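PDB 1LZL: heroin esterase from Rhodococcus sp., which probably hydrolyses acetyl esters, heroin among them, as an enzyme of the alpha/beta hydrolase fold. Local coordinates for residues Gly89-Thr94 / Trp218-Gly223. Numbering follows the deposited sequence.
Sequences GFAIGT and WKYYLG
Phe-90 and Tyr-221 lay their rings almost flush, and with Trp-218 they form an aromatic cluster that joins two parts of the alpha/beta hydrolase fold: the HGGG-type loop after strand 79-85, which in related esterases supplies the oxyanion hole, and the last turn of helix 211-222. The tight part is the face-to-face stack, with planes only 7° apart and ring centroids of Phe-90 and Tyr-221 separated by 3.8 Å. Tyr-221, its CG anti to the backbone N (chi1 -174°), swings its ring flat over Phe-90. CD2 of Tyr-221 sits over the centre of the Phe-90 ring, whose CD1 in turn covers the centre of the tyrosine ring. The far rim of Phe-90 points at one face of the Trp-218 six-membered ring in an edge-to-face pair, planes at 59°, where CZ of Phe-90 comes to 3.9 Å from CH2 of Trp-218. Ala-161 and Leu-165 of helix 161-176 also pack on Phe-90, close to the probable nucleophile elbow. Replacing Phe-90 with an alanine would probably leave a gap at the ring faces it now covers, depriving Tyr-221 of its stack and Trp-218 of the edge that meets it. Packing is looser at Tyr-220, a partly exposed residue whose ring touches only the Ala-91 methyl of the loop and whose OH is hydrogen-bonded to the carbonyl of Phe-23. Lys-219 lies clear of the 89-94 loop; its NZ bonds Gly-223 O at the helix end, 3.1 Å away. At Tyr-220 the approach comes down to one pair, its CD2 and CB of Ala-91, 3.9 Å apart.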
ATOM      1  N   GLY A  89      -1.977  -6.078   6.353  1.00 10.21           N
ATOM      2  CA  GLY A  89      -1.124  -7.185   6.693  1.00 11.13           C
ATOM      3  C   GLY A  89      -1.266  -8.424   5.829  1.00  9.72           C
ATOM      4  O   GLY A  89      -0.856  -9.512   6.251  1.00 10.78           O
ATOM      5  N   PHE A  90      -1.763  -8.276   4.608  1.00  9.59           N
ATOM      6  CA  PHE A  90      -1.975  -9.364   3.621  1.00  9.88           C
ATOM      7  C   PHE A  90      -3.217 -10.176   3.967  1.00  8.97           C
ATOM      8  O   PHE A  90      -3.660 -10.973   3.106  1.00 10.71           O
ATOM      9  CB  PHE A  90      -0.784 -10.318   3.451  1.00 10.79           C
ATOM     10  CG  PHE A  90       0.525  -9.639   3.082  1.00  9.85           C
ATOM     11  CD1 PHE A  90       0.696  -8.996   1.863  1.00 11.14           C
ATOM     12  CD2 PHE A  90       1.604  -9.623   3.949  1.00 10.60           C
ATOM     13  CE1 PHE A  90       1.903  -8.371   1.546  1.00 10.83           C
ATOM     14  CE2 PHE A  90       2.821  -9.026   3.645  1.00 10.25           C
ATOM     15  CZ  PHE A  90       2.979  -8.379   2.423  1.00 11.41           C
ATOM     16  N   ALA A  91      -3.797 -10.027   5.151  1.00 10.44           N
ATOM     17  CA  ALA A  91      -4.871 -10.948   5.581  1.00 10.32           C
ATOM     18  C   ALA A  91      -6.170 -10.280   5.925  1.00 11.06           C
ATOM     19  O   ALA A  91      -7.182 -10.998   6.148  1.00 12.34           O
ATOM     20  CB  ALA A  91      -4.353 -11.796   6.765  1.00 12.91           C
ATOM     21  N   ILE A  92      -6.174  -8.939   6.025  1.00 11.04           N
ATOM     22  CA  ILE A  92      -7.432  -8.242   6.337  1.00 11.79           C
ATOM     23  C   ILE A  92      -7.632  -7.049   5.403  1.00 11.26           C
ATOM     24  O   ILE A  92      -6.658  -6.694   4.686  1.00 12.34           O
ATOM     25  CB  ILE A  92      -7.506  -7.744   7.815  1.00 13.10           C
ATOM     26  CG1 ILE A  92      -6.663  -6.527   8.143  1.00 15.60           C
ATOM     27  CG2 ILE A  92      -7.200  -8.923   8.737  1.00 17.25           C
ATOM     28  CD1 ILE A  92      -6.687  -6.203   9.646  1.00 19.18           C
ATOM     29  N   GLY A  93      -8.820  -6.470   5.383  1.00 14.03           N
ATOM     30  CA  GLY A  93      -9.065  -5.258   4.589  1.00 13.79           C
ATOM     31  C   GLY A  93      -9.743  -5.577   3.278  1.00 13.79           C
ATOM     32  O   GLY A  93      -9.726  -6.701   2.751  1.00 14.54           O
ATOM     33  N   THR A  94     -10.357  -4.559   2.717  1.00 14.87           N
ATOM     34  CA  THR A  94     -11.068  -4.546   1.476  1.00 13.74           C
ATOM     35  C   THR A  94     -10.657  -3.339   0.650  1.00 11.19           C
ATOM     36  O   THR A  94     -10.191  -2.311   1.174  1.00 12.59           O
ATOM     37  CB  THR A  94     -12.598  -4.486   1.696  1.00 16.67           C
ATOM     38  OG1 THR A  94     -12.933  -3.212   2.278  1.00 19.89           O
ATOM     39  CG2 THR A  94     -13.028  -5.549   2.683  1.00 15.91           C
ATOM     40  N   TRP A 218       3.355 -12.336   7.860  1.00 11.64           N
ATOM     41  CA  TRP A 218       4.122 -13.031   6.823  1.00 11.62           C
ATOM     42  C   TRP A 218       3.812 -14.516   6.765  1.00 11.78           C
ATOM     43  O   TRP A 218       3.851 -15.132   5.713  1.00 12.44           O
ATOM     44  CB  TRP A 218       5.617 -12.790   7.044  1.00 12.78           C
ATOM     45  CG  TRP A 218       5.999 -11.377   6.625  1.00 11.02           C
ATOM     46  CD1 TRP A 218       6.236 -10.285   7.453  1.00 11.66           C
ATOM     47  CD2 TRP A 218       6.185 -10.941   5.283  1.00 10.78           C
ATOM     48  NE1 TRP A 218       6.568  -9.169   6.680  1.00 11.64           N
ATOM     49  CE2 TRP A 218       6.529  -9.567   5.350  1.00 10.72           C
ATOM     50  CE3 TRP A 218       6.080 -11.545   4.025  1.00 11.08           C
ATOM     51  CZ2 TRP A 218       6.782  -8.809   4.218  1.00 11.30           C
ATOM     52  CZ3 TRP A 218       6.339 -10.793   2.874  1.00 11.48           C
ATOM     53  CH2 TRP A 218       6.691  -9.428   2.977  1.00 11.46           C
ATOM     54  N   LYS A 219       3.530 -15.121   7.925  1.00 11.88           N
ATOM     55  CA  LYS A 219       3.147 -16.547   7.936  1.00 12.99           C
ATOM     56  C   LYS A 219       1.845 -16.760   7.180  1.00 12.26           C
ATOM     57  O   LYS A 219       1.751 -17.683   6.362  1.00 14.37           O
ATOM     58  CB  LYS A 219       3.071 -17.035   9.384  1.00 16.81           C
ATOM     59  CG  LYS A 219       2.730 -18.517   9.547  1.00 20.71           C
ATOM     60  CD  LYS A 219       3.716 -19.303   8.688  1.00 19.09           C
ATOM     61  CE  LYS A 219       3.625 -20.815   8.807  1.00 21.09           C
ATOM     62  NZ  LYS A 219       4.794 -21.436   8.138  1.00 29.25           N
ATOM     63  N   TYR A 220       0.820 -15.944   7.397  1.00 11.24           N
ATOM     64  CA  TYR A 220      -0.422 -16.064   6.631  1.00 10.78           C
ATOM     65  C   TYR A 220      -0.160 -15.916   5.138  1.00  9.95           C
ATOM     66  O   TYR A 220      -0.723 -16.686   4.345  1.00 11.81           O
ATOM     67  CB  TYR A 220      -1.414 -14.978   7.051  1.00 11.90           C
ATOM     68  CG  TYR A 220      -1.959 -15.155   8.446  1.00 13.71           C
ATOM     69  CD1 TYR A 220      -2.166 -16.422   8.980  1.00 18.85           C
ATOM     70  CD2 TYR A 220      -2.288 -14.048   9.191  1.00 15.19           C
ATOM     71  CE1 TYR A 220      -2.684 -16.503  10.280  1.00 23.61           C
ATOM     72  CE2 TYR A 220      -2.801 -14.115  10.487  1.00 15.61           C
ATOM     73  CZ  TYR A 220      -2.993 -15.370  11.004  1.00 20.20           C
ATOM     74  OH  TYR A 220      -3.494 -15.472  12.283  1.00 22.90           O
ATOM     75  N   TYR A 221       0.655 -14.929   4.769  1.00  9.95           N
ATOM     76  CA  TYR A 221       0.859 -14.643   3.335  1.00  9.89           C
ATOM     77  C   TYR A 221       1.677 -15.703   2.610  1.00 10.85           C
ATOM     78  O   TYR A 221       1.358 -16.117   1.494  1.00 11.05           O
ATOM     79  CB  TYR A 221       1.615 -13.300   3.279  1.00  9.15           C
ATOM     80  CG  TYR A 221       1.829 -12.710   1.900  1.00  9.28           C
ATOM     81  CD1 TYR A 221       0.869 -12.782   0.894  1.00 10.41           C
ATOM     82  CD2 TYR A 221       3.012 -12.041   1.634  1.00 10.07           C
ATOM     83  CE1 TYR A 221       1.119 -12.211  -0.350  1.00  9.78           C
ATOM     84  CE2 TYR A 221       3.280 -11.457   0.407  1.00 10.18           C
ATOM     85  CZ  TYR A 221       2.299 -11.559  -0.586  1.00 11.01           C
ATOM     86  OH  TYR A 221       2.522 -10.972  -1.835  1.00 13.08           O
ATOM     87  N   LEU A 222       2.778 -16.150   3.226  1.00 11.32           N
ATOM     88  CA  LEU A 222       3.682 -17.057   2.523  1.00 13.12           C
ATOM     89  C   LEU A 222       3.275 -18.528   2.688  1.00 13.01           C
ATOM     90  O   LEU A 222       3.697 -19.334   1.832  1.00 15.43           O
ATOM     91  CB  LEU A 222       5.105 -16.825   3.036  1.00 12.56           C
ATOM     92  CG  LEU A 222       5.572 -15.350   2.765  1.00 11.74           C
ATOM     93  CD1 LEU A 222       7.008 -15.177   3.221  1.00 16.40           C
ATOM     94  CD2 LEU A 222       5.413 -14.964   1.299  1.00 15.22           C
ATOM     95  N   GLY A 223       2.464 -18.829   3.697  1.00 11.97           N
ATOM     96  CA  GLY A 223       1.887 -20.174   3.770  1.00 15.80           C
ATOM     97  C   GLY A 223       2.597 -21.159   4.699  1.00 19.45           C
ATOM     98  O   GLY A 223       3.658 -20.883   5.269  1.00 24.31           O
TER